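Local coordinates for protein 4-hydroxy-tetrahydrodipicolinate synthase (Aquifex aeolicus, PDB 2EHH) that probably catalyses the condensation of pyruvate with aspartate semialdehyde to 4-hydroxy-tetrahydrodipicolinate, a step of lysine biosynthesis by the diaminopimelate route, at residues P193-G198 with E216-A221; P211-E216 with Y234-L239. One frame throughout, in Å; residues are numbered along the deposited sequence.

Interaction 1 of 2, residues P193-G198 with E216-A221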
ATOM      1  N   PRO A 193     -12.398 -19.605   3.299  1.00 13.01           N
ATOM      2  CA  PRO A 193     -10.983 -19.924   3.071  1.00 12.56           C
ATOM      3  C   PRO A 193     -10.163 -20.042   4.360  1.00 12.75           C
ATOM      4  O   PRO A 193      -9.259 -20.868   4.454  1.00 12.02           O
ATOM      5  CB  PRO A 193     -10.505 -18.792   2.150  1.00 12.76           C
ATOM      6  CG  PRO A 193     -11.457 -17.644   2.466  1.00 12.49           C
ATOM      7  CD  PRO A 193     -12.785 -18.360   2.610  1.00 13.28           C
ATOM      8  N   MET A 194     -10.471 -19.226   5.364  1.00 12.52           N
ATOM      9  CA  MET A 194      -9.724 -19.305   6.614  1.00 10.32           C
ATOM     10  C   MET A 194     -10.003 -20.621   7.340  1.00 12.02           C
ATOM     11  O   MET A 194      -9.098 -21.220   7.923  1.00 12.53           O
ATOM     12  CB  MET A 194     -10.071 -18.135   7.536  1.00 10.28           C
ATOM     13  CG  MET A 194      -9.389 -16.836   7.160  1.00 13.06           C
ATOM     14  SD  MET A 194      -9.358 -15.702   8.552  1.00 14.27           S
ATOM     15  CE  MET A 194      -8.907 -14.141   7.683  1.00 12.80           C
ATOM     16  N   MET A 195     -11.251 -21.074   7.315  1.00 11.07           N
ATOM     17  CA  MET A 195     -11.571 -22.329   7.987  1.00 12.63           C
ATOM     18  C   MET A 195     -11.002 -23.522   7.218  1.00 12.75           C
ATOM     19  O   MET A 195     -10.659 -24.547   7.809  1.00 12.92           O
ATOM     20  CB  MET A 195     -13.080 -22.451   8.200  1.00 12.56           C
ATOM     21  CG  MET A 195     -13.574 -21.499   9.288  1.00 15.48           C
ATOM     22  SD  MET A 195     -15.317 -21.652   9.695  1.00 19.22           S
ATOM     23  CE  MET A 195     -15.268 -23.114  10.769  1.00 16.87           C
ATOM     24  N   ALA A 196     -10.876 -23.383   5.904  1.00 12.55           N
ATOM     25  CA  ALA A 196     -10.302 -24.462   5.105  1.00 12.61           C
ATOM     26  C   ALA A 196      -8.845 -24.643   5.544  1.00 13.16           C
ATOM     27  O   ALA A 196      -8.282 -25.732   5.437  1.00 14.44           O
ATOM     28  CB  ALA A 196     -10.376 -24.116   3.619  1.00 12.19           C
ATOM     29  N   LEU A 197      -8.251 -23.567   6.062  1.00 12.71           N
ATOM     30  CA  LEU A 197      -6.869 -23.589   6.537  1.00 12.20           C
ATOM     31  C   LEU A 197      -6.729 -23.947   8.015  1.00 12.43           C
ATOM     32  O   LEU A 197      -5.615 -24.094   8.517  1.00 13.98           O
ATOM     33  CB  LEU A 197      -6.203 -22.232   6.285  1.00 11.47           C
ATOM     34  CG  LEU A 197      -5.725 -21.945   4.859  1.00 12.53           C
ATOM     35  CD1 LEU A 197      -5.421 -20.456   4.701  1.00 13.06           C
ATOM     36  CD2 LEU A 197      -4.485 -22.777   4.567  1.00 13.55           C
ATOM     37  N   GLY A 198      -7.845 -24.066   8.724  1.00 13.16           N
ATOM     38  CA  GLY A 198      -7.760 -24.421  10.133  1.00 13.76           C
ATOM     39  C   GLY A 198      -8.399 -23.475  11.139  1.00 14.78           C
ATOM     40  O   GLY A 198      -8.344 -23.741  12.345  1.00 15.39           O
ATOM     41  N   GLU A 216     -24.964 -22.033   9.573  1.00 19.31           N
ATOM     42  CA  GLU A 216     -24.910 -23.170   8.658  1.00 21.50           C
ATOM     43  C   GLU A 216     -23.591 -23.210   7.889  1.00 20.41           C
ATOM     44  O   GLU A 216     -23.037 -24.283   7.658  1.00 19.08           O
ATOM     45  CB  GLU A 216     -26.075 -23.116   7.664  1.00 24.95           C
ATOM     46  CG  GLU A 216     -27.449 -23.242   8.304  1.00 32.85           C
ATOM     47  CD  GLU A 216     -28.577 -23.253   7.280  1.00 36.47           C
ATOM     48  OE1 GLU A 216     -29.761 -23.224   7.691  1.00 40.26           O
ATOM     49  OE2 GLU A 216     -28.283 -23.294   6.067  1.00 38.53           O
ATOM     50  N   LEU A 217     -23.097 -22.042   7.484  1.00 18.98           N
ATOM     51  CA  LEU A 217     -21.834 -21.977   6.757  1.00 19.46           C
ATOM     52  C   LEU A 217     -20.739 -22.539   7.661  1.00 19.19           C
ATOM     53  O   LEU A 217     -19.936 -23.374   7.244  1.00 18.65           O
ATOM     54  CB  LEU A 217     -21.520 -20.522   6.368  1.00 19.80           C
ATOM     55  CG  LEU A 217     -20.197 -20.161   5.668  1.00 21.69           C
ATOM     56  CD1 LEU A 217     -19.041 -20.294   6.638  1.00 25.33           C
ATOM     57  CD2 LEU A 217     -19.977 -21.045   4.457  1.00 21.73           C
ATOM     58  N   ILE A 218     -20.727 -22.082   8.910  1.00 19.61           N
ATOM     59  CA  ILE A 218     -19.742 -22.526   9.887  1.00 20.76           C
ATOM     60  C   ILE A 218     -19.793 -24.033  10.160  1.00 21.67           C
ATOM     61  O   ILE A 218     -18.757 -24.692  10.207  1.00 19.88           O
ATOM     62  CB  ILE A 218     -19.919 -21.781  11.228  1.00 23.04           C
ATOM     63  CG1 ILE A 218     -19.706 -20.282  11.022  1.00 24.78           C
ATOM     64  CG2 ILE A 218     -18.943 -22.320  12.259  1.00 23.34           C
ATOM     65  CD1 ILE A 218     -18.376 -19.937  10.401  1.00 24.78           C
ATOM     66  N   ARG A 219     -20.987 -24.580  10.356  1.00 22.48           N
ATOM     67  CA  ARG A 219     -21.084 -26.012  10.619  1.00 25.13           C
ATOM     68  C   ARG A 219     -20.620 -26.853   9.429  1.00 23.14           C
ATOM     69  O   ARG A 219     -19.965 -27.878   9.607  1.00 23.48           O
ATOM     70  CB  ARG A 219     -22.508 -26.388  11.050  1.00 28.70           C
ATOM     71  CG  ARG A 219     -22.696 -26.264  12.567  1.00 34.45           C
ATOM     72  CD  ARG A 219     -24.092 -26.645  13.045  1.00 38.45           C
ATOM     73  NE  ARG A 219     -25.089 -25.644  12.675  1.00 42.20           N
ATOM     74  CZ  ARG A 219     -26.354 -25.665  13.078  1.00 41.74           C
ATOM     75  NH1 ARG A 219     -26.783 -26.639  13.867  1.00 42.92           N
ATOM     76  NH2 ARG A 219     -27.194 -24.712  12.691  1.00 41.84           N
ATOM     77  N   ALA A 220     -20.942 -26.414   8.217  1.00 21.36           N
ATOM     78  CA  ALA A 220     -20.519 -27.138   7.026  1.00 20.11           C
ATOM     79  C   ALA A 220     -18.991 -27.183   6.988  1.00 20.28           C
ATOM     80  O   ALA A 220     -18.392 -28.229   6.716  1.00 18.49           O
ATOM     81  CB  ALA A 220     -21.053 -26.453   5.781  1.00 20.53           C
ATOM     82  N   ALA A 221     -18.362 -26.043   7.269  1.00 19.17           N
ATOM     83  CA  ALA A 221     -16.906 -25.962   7.267  1.00 20.01           C
ATOM     84  C   ALA A 221     -16.313 -26.812   8.380  1.00 19.95           C
ATOM     85  O   ALA A 221     -15.328 -27.517   8.172  1.00 18.43           O
ATOM     86  CB  ALA A 221     -16.452 -24.512   7.424  1.00 20.01           C
TER

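Interaction 2 of 2, residues P211-E216 with Y234-L239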
ATOM      1  N   PRO A 211     -28.294 -14.855  11.251  1.00 18.81           N
ATOM      2  CA  PRO A 211     -27.660 -15.780  12.202  1.00 18.52           C
ATOM      3  C   PRO A 211     -27.688 -17.243  11.771  1.00 17.52           C
ATOM      4  O   PRO A 211     -26.674 -17.945  11.834  1.00 16.31           O
ATOM      5  CB  PRO A 211     -28.471 -15.578  13.486  1.00 17.20           C
ATOM      6  CG  PRO A 211     -29.040 -14.211  13.342  1.00 20.61           C
ATOM      7  CD  PRO A 211     -29.410 -14.138  11.893  1.00 20.02           C
ATOM      8  N   ARG A 212     -28.863 -17.699  11.350  1.00 18.26           N
ATOM      9  CA  ARG A 212     -29.052 -19.088  10.944  1.00 20.17           C
ATOM     10  C   ARG A 212     -28.175 -19.490   9.767  1.00 19.42           C
ATOM     11  O   ARG A 212     -27.497 -20.518   9.812  1.00 19.66           O
ATOM     12  CB  ARG A 212     -30.524 -19.336  10.600  1.00 21.60           C
ATOM     13  CG  ARG A 212     -31.479 -19.051  11.753  1.00 28.44           C
ATOM     14  CD  ARG A 212     -32.929 -19.184  11.317  1.00 33.09           C
ATOM     15  NE  ARG A 212     -33.286 -20.564  11.005  1.00 38.91           N
ATOM     16  CZ  ARG A 212     -33.727 -21.448  11.897  1.00 41.59           C
ATOM     17  NH1 ARG A 212     -33.875 -21.100  13.171  1.00 41.16           N
ATOM     18  NH2 ARG A 212     -34.027 -22.683  11.511  1.00 42.45           N
ATOM     19  N   GLU A 213     -28.185 -18.674   8.720  1.00 18.98           N
ATOM     20  CA  GLU A 213     -27.399 -18.960   7.528  1.00 20.51           C
ATOM     21  C   GLU A 213     -25.906 -18.995   7.821  1.00 18.74           C
ATOM     22  O   GLU A 213     -25.205 -19.920   7.406  1.00 18.95           O
ATOM     23  CB  GLU A 213     -27.677 -17.916   6.443  1.00 22.27           C
ATOM     24  CG  GLU A 213     -29.101 -17.906   5.894  1.00 24.69           C
ATOM     25  CD  GLU A 213     -30.142 -17.480   6.915  1.00 25.83           C
ATOM     26  OE1 GLU A 213     -29.806 -16.725   7.854  1.00 25.32           O
ATOM     27  OE2 GLU A 213     -31.311 -17.889   6.761  1.00 27.70           O
ATOM     28  N   VAL A 214     -25.413 -17.986   8.530  1.00 19.00           N
ATOM     29  CA  VAL A 214     -23.994 -17.943   8.853  1.00 18.97           C
ATOM     30  C   VAL A 214     -23.631 -19.172   9.669  1.00 18.66           C
ATOM     31  O   VAL A 214     -22.600 -19.802   9.444  1.00 18.49           O
ATOM     32  CB  VAL A 214     -23.632 -16.673   9.651  1.00 18.90           C
ATOM     33  CG1 VAL A 214     -22.181 -16.742  10.097  1.00 18.23           C
ATOM     34  CG2 VAL A 214     -23.860 -15.434   8.792  1.00 18.41           C
ATOM     35  N   LYS A 215     -24.494 -19.514  10.619  1.00 20.04           N
ATOM     36  CA  LYS A 215     -24.263 -20.677  11.460  1.00 20.36           C
ATOM     37  C   LYS A 215     -24.101 -21.910  10.576  1.00 19.32           C
ATOM     38  O   LYS A 215     -23.208 -22.727  10.797  1.00 18.72           O
ATOM     39  CB  LYS A 215     -25.439 -20.874  12.423  1.00 22.67           C
ATOM     40  CG  LYS A 215     -25.357 -22.142  13.267  1.00 24.26           C
ATOM     41  CD  LYS A 215     -24.080 -22.190  14.087  1.00 26.25           C
ATOM     42  CE  LYS A 215     -24.034 -23.439  14.954  1.00 29.39           C
ATOM     43  NZ  LYS A 215     -22.762 -23.524  15.718  1.00 30.12           N
ATOM     44  N   GLU A 216     -24.964 -22.033   9.573  1.00 19.31           N
ATOM     45  CA  GLU A 216     -24.910 -23.170   8.658  1.00 21.50           C
ATOM     46  C   GLU A 216     -23.591 -23.210   7.889  1.00 20.41           C
ATOM     47  O   GLU A 216     -23.037 -24.283   7.658  1.00 19.08           O
ATOM     48  CB  GLU A 216     -26.075 -23.116   7.664  1.00 24.95           C
ATOM     49  CG  GLU A 216     -27.449 -23.242   8.304  1.00 32.85           C
ATOM     50  CD  GLU A 216     -28.577 -23.253   7.280  1.00 36.47           C
ATOM     51  OE1 GLU A 216     -29.761 -23.224   7.691  1.00 40.26           O
ATOM     52  OE2 GLU A 216     -28.283 -23.294   6.067  1.00 38.53           O
ATOM     53  N   TYR A 234     -21.431 -18.427  -1.335  1.00 14.02           N
ATOM     54  CA  TYR A 234     -21.821 -17.684  -2.526  1.00 15.53           C
ATOM     55  C   TYR A 234     -23.245 -17.158  -2.482  1.00 17.46           C
ATOM     56  O   TYR A 234     -23.575 -16.169  -3.138  1.00 16.96           O
ATOM     57  CB  TYR A 234     -21.577 -18.534  -3.773  1.00 15.95           C
ATOM     58  CG  TYR A 234     -20.100 -18.626  -4.086  1.00 15.02           C
ATOM     59  CD1 TYR A 234     -19.386 -17.487  -4.452  1.00 13.55           C
ATOM     60  CD2 TYR A 234     -19.399 -19.821  -3.932  1.00 14.37           C
ATOM     61  CE1 TYR A 234     -18.014 -17.525  -4.648  1.00 12.90           C
ATOM     62  CE2 TYR A 234     -18.013 -19.873  -4.126  1.00 14.07           C
ATOM     63  CZ  TYR A 234     -17.331 -18.715  -4.481  1.00 13.28           C
ATOM     64  OH  TYR A 234     -15.966 -18.731  -4.648  1.00 12.41           O
ATOM     65  N   TYR A 235     -24.088 -17.810  -1.693  1.00 17.78           N
ATOM     66  CA  TYR A 235     -25.464 -17.364  -1.553  1.00 19.54           C
ATOM     67  C   TYR A 235     -25.453 -16.075  -0.728  1.00 18.54           C
ATOM     68  O   TYR A 235     -26.141 -15.105  -1.048  1.00 17.97           O
ATOM     69  CB  TYR A 235     -26.290 -18.453  -0.855  1.00 22.15           C
ATOM     70  CG  TYR A 235     -27.646 -17.997  -0.372  1.00 23.91           C
ATOM     71  CD1 TYR A 235     -27.857 -17.670   0.966  1.00 26.25           C
ATOM     72  CD2 TYR A 235     -28.717 -17.870  -1.256  1.00 25.48           C
ATOM     73  CE1 TYR A 235     -29.103 -17.229   1.415  1.00 26.95           C
ATOM     74  CE2 TYR A 235     -29.968 -17.429  -0.819  1.00 27.02           C
ATOM     75  CZ  TYR A 235     -30.151 -17.110   0.518  1.00 27.00           C
ATOM     76  OH  TYR A 235     -31.377 -16.663   0.955  1.00 31.11           O
ATOM     77  N   LEU A 236     -24.627 -16.069   0.312  1.00 16.89           N
ATOM     78  CA  LEU A 236     -24.505 -14.933   1.221  1.00 18.21           C
ATOM     79  C   LEU A 236     -23.527 -13.848   0.760  1.00 18.71           C
ATOM     80  O   LEU A 236     -23.408 -12.807   1.409  1.00 18.04           O
ATOM     81  CB  LEU A 236     -24.068 -15.447   2.596  1.00 19.36           C
ATOM     82  CG  LEU A 236     -25.010 -15.424   3.806  1.00 22.63           C
ATOM     83  CD1 LEU A 236     -26.445 -15.668   3.404  1.00 20.22           C
ATOM     84  CD2 LEU A 236     -24.534 -16.467   4.795  1.00 20.37           C
ATOM     85  N   HIS A 237     -22.838 -14.073  -0.355  1.00 18.89           N
ATOM     86  CA  HIS A 237     -21.854 -13.098  -0.824  1.00 19.88           C
ATOM     87  C   HIS A 237     -22.388 -11.676  -0.986  1.00 18.12           C
ATOM     88  O   HIS A 237     -21.734 -10.722  -0.567  1.00 17.47           O
ATOM     89  CB  HIS A 237     -21.211 -13.552  -2.137  1.00 24.51           C
ATOM     90  CG  HIS A 237     -19.913 -12.863  -2.428  1.00 30.12           C
ATOM     91  ND1 HIS A 237     -18.804 -13.003  -1.621  1.00 33.12           N
ATOM     92  CD2 HIS A 237     -19.559 -11.995  -3.405  1.00 32.34           C
ATOM     93  CE1 HIS A 237     -17.825 -12.249  -2.088  1.00 33.78           C
ATOM     94  NE2 HIS A 237     -18.257 -11.628  -3.169  1.00 34.70           N
ATOM     95  N   ASP A 238     -23.566 -11.527  -1.589  1.00 17.36           N
ATOM     96  CA  ASP A 238     -24.146 -10.196  -1.764  1.00 18.39           C
ATOM     97  C   ASP A 238     -24.357  -9.504  -0.417  1.00 17.26           C
ATOM     98  O   ASP A 238     -24.157  -8.299  -0.301  1.00 16.47           O
ATOM     99  CB  ASP A 238     -25.475 -10.269  -2.521  1.00 20.21           C
ATOM    100  CG  ASP A 238     -25.292 -10.527  -4.005  1.00 23.18           C
ATOM    101  OD1 ASP A 238     -24.133 -10.520  -4.476  1.00 22.17           O
ATOM    102  OD2 ASP A 238     -26.307 -10.730  -4.702  1.00 25.95           O
ATOM    103  N   LEU A 239     -24.764 -10.263   0.600  1.00 14.92           N
ATOM    104  CA  LEU A 239     -24.963  -9.686   1.927  1.00 15.51           C
ATOM    105  C   LEU A 239     -23.619  -9.267   2.525  1.00 14.44           C
ATOM    106  O   LEU A 239     -23.489  -8.169   3.073  1.00 13.09           O
ATOM    107  CB  LEU A 239     -25.633 -10.695   2.865  1.00 15.44           C
ATOM    108  CG  LEU A 239     -25.821 -10.225   4.313  1.00 17.81           C
ATOM    109  CD1 LEU A 239     -26.822  -9.082   4.358  1.00 16.48           C
ATOM    110  CD2 LEU A 239     -26.300 -11.386   5.176  1.00 17.93           C
TER

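Interaction 1 of 2, residues P193-G198 with E216-A221
Helix 191-196 comes nearest to helix 211-223 at M195 and A221, whose CA atoms lie 6.5 Å apart, a close approach consistent with the small side chain of A221. Both CB atoms point into the interface. M195 does the reaching: its chain runs out extended through chi2 and then turns at the sulfur, chi3 79°, so that the terminal methyl folds over the other helix. M195 SD lies 3.6 Å from I218 CD1, and M195 CE settles 3.8 Å from A221 CB. M195 CE also comes 4.0 Å from I218 CG2, so the methionine tip touches both branches of the isoleucine, and the two side chains cross at about a right angle. Cutting M195 back to an alanine here takes away CG, SD and CE, and a gap would probably open beside I218 CD1, with only the CB-to-CB contact to A221 remaining. Within segment 193-198 the chain leaves the helix through a Schellman motif: G198 has positive phi (123°), where a CB would collide with the carbonyl O of L197. In the fold these are the helices that follow the seventh and eighth strands of the TIM barrel, joined side by side on its outer wall. Another part of segment 193-198 meets a second subunit, where A196 packs on A196 of that neighbour. All three touching residues are buried; the contact is apolar packing without a directional bond, so it depends on how closely the M195 thioether fits against I218 and A221, which probably contributes to the helix spacing.

Interaction 2 of 2, residues P211-E216 with Y234-L239
L236 reaches E213 and V214 with torsions outside the usual staggered positions, chi1 -111° and chi2 34°, which turn its two methyls toward the facing helix. E213 offers its CB but bends away beyond it: CG lies beside the backbone N, and the fold at chi2, 66°, carries the carboxylate off from the interface. The contact is therefore made by the aliphatic base of an acidic residue: E213 CB lies 3.8 Å from L236 CD2 and 4.0 Å from L236 CD1. L236 CD2 also sits 4.1 Å from V214 N, and V214 CG2 is 4.2 Å from it, the two side chains crossing at about a right angle. The CA atoms of E213 and L236 are 8.0 Å apart, a spacing bridged mainly by the leucine. Helix 211-223 is the last helix of the TIM barrel, and V214 and K215 touch S5 of the first strand; helix 226-242 begins the C-terminal helical region characteristic of the DapA family. The contact thus joins barrel and C-terminal region. Just past L236 the second helix is kinked, since the N atoms of D238 and L239 lack bonds to the preceding turn. Y288 fills the break: its OH is hydrogen-bonded to both Y235 O and L239 N, which would pair with each other in a regular helix, and its ring meets that of Y235 edge-to-face. On another face of the same helix, Y234 OH is hydrogen-bonded to L197 O of a second subunit, and H237 NE2 makes a weak hydrogen bond to E172 of the same neighbour.

How the interactions relate
Followed from the N terminus, the four segments come in the order 193-198, 211-216, 216-221, 234-239, overlapping at E216, so the two contacts cross. Interaction 1 closes a loop that contains the eighth barrel strand, 201-204, and the start of helix 211-223. Interaction 2 begins within that loop and closes a second one, made of the rest of helix 211-223, the turn after it and the first part of helix 226-242. Helix 211-223 is the shared element: a later portion meets helix 191-196 and its start meets helix 226-242, with the contact centres 12 Å apart. The barrel's last helices and the C-terminal region are thereby tied in series, and both contacts border the second subunit.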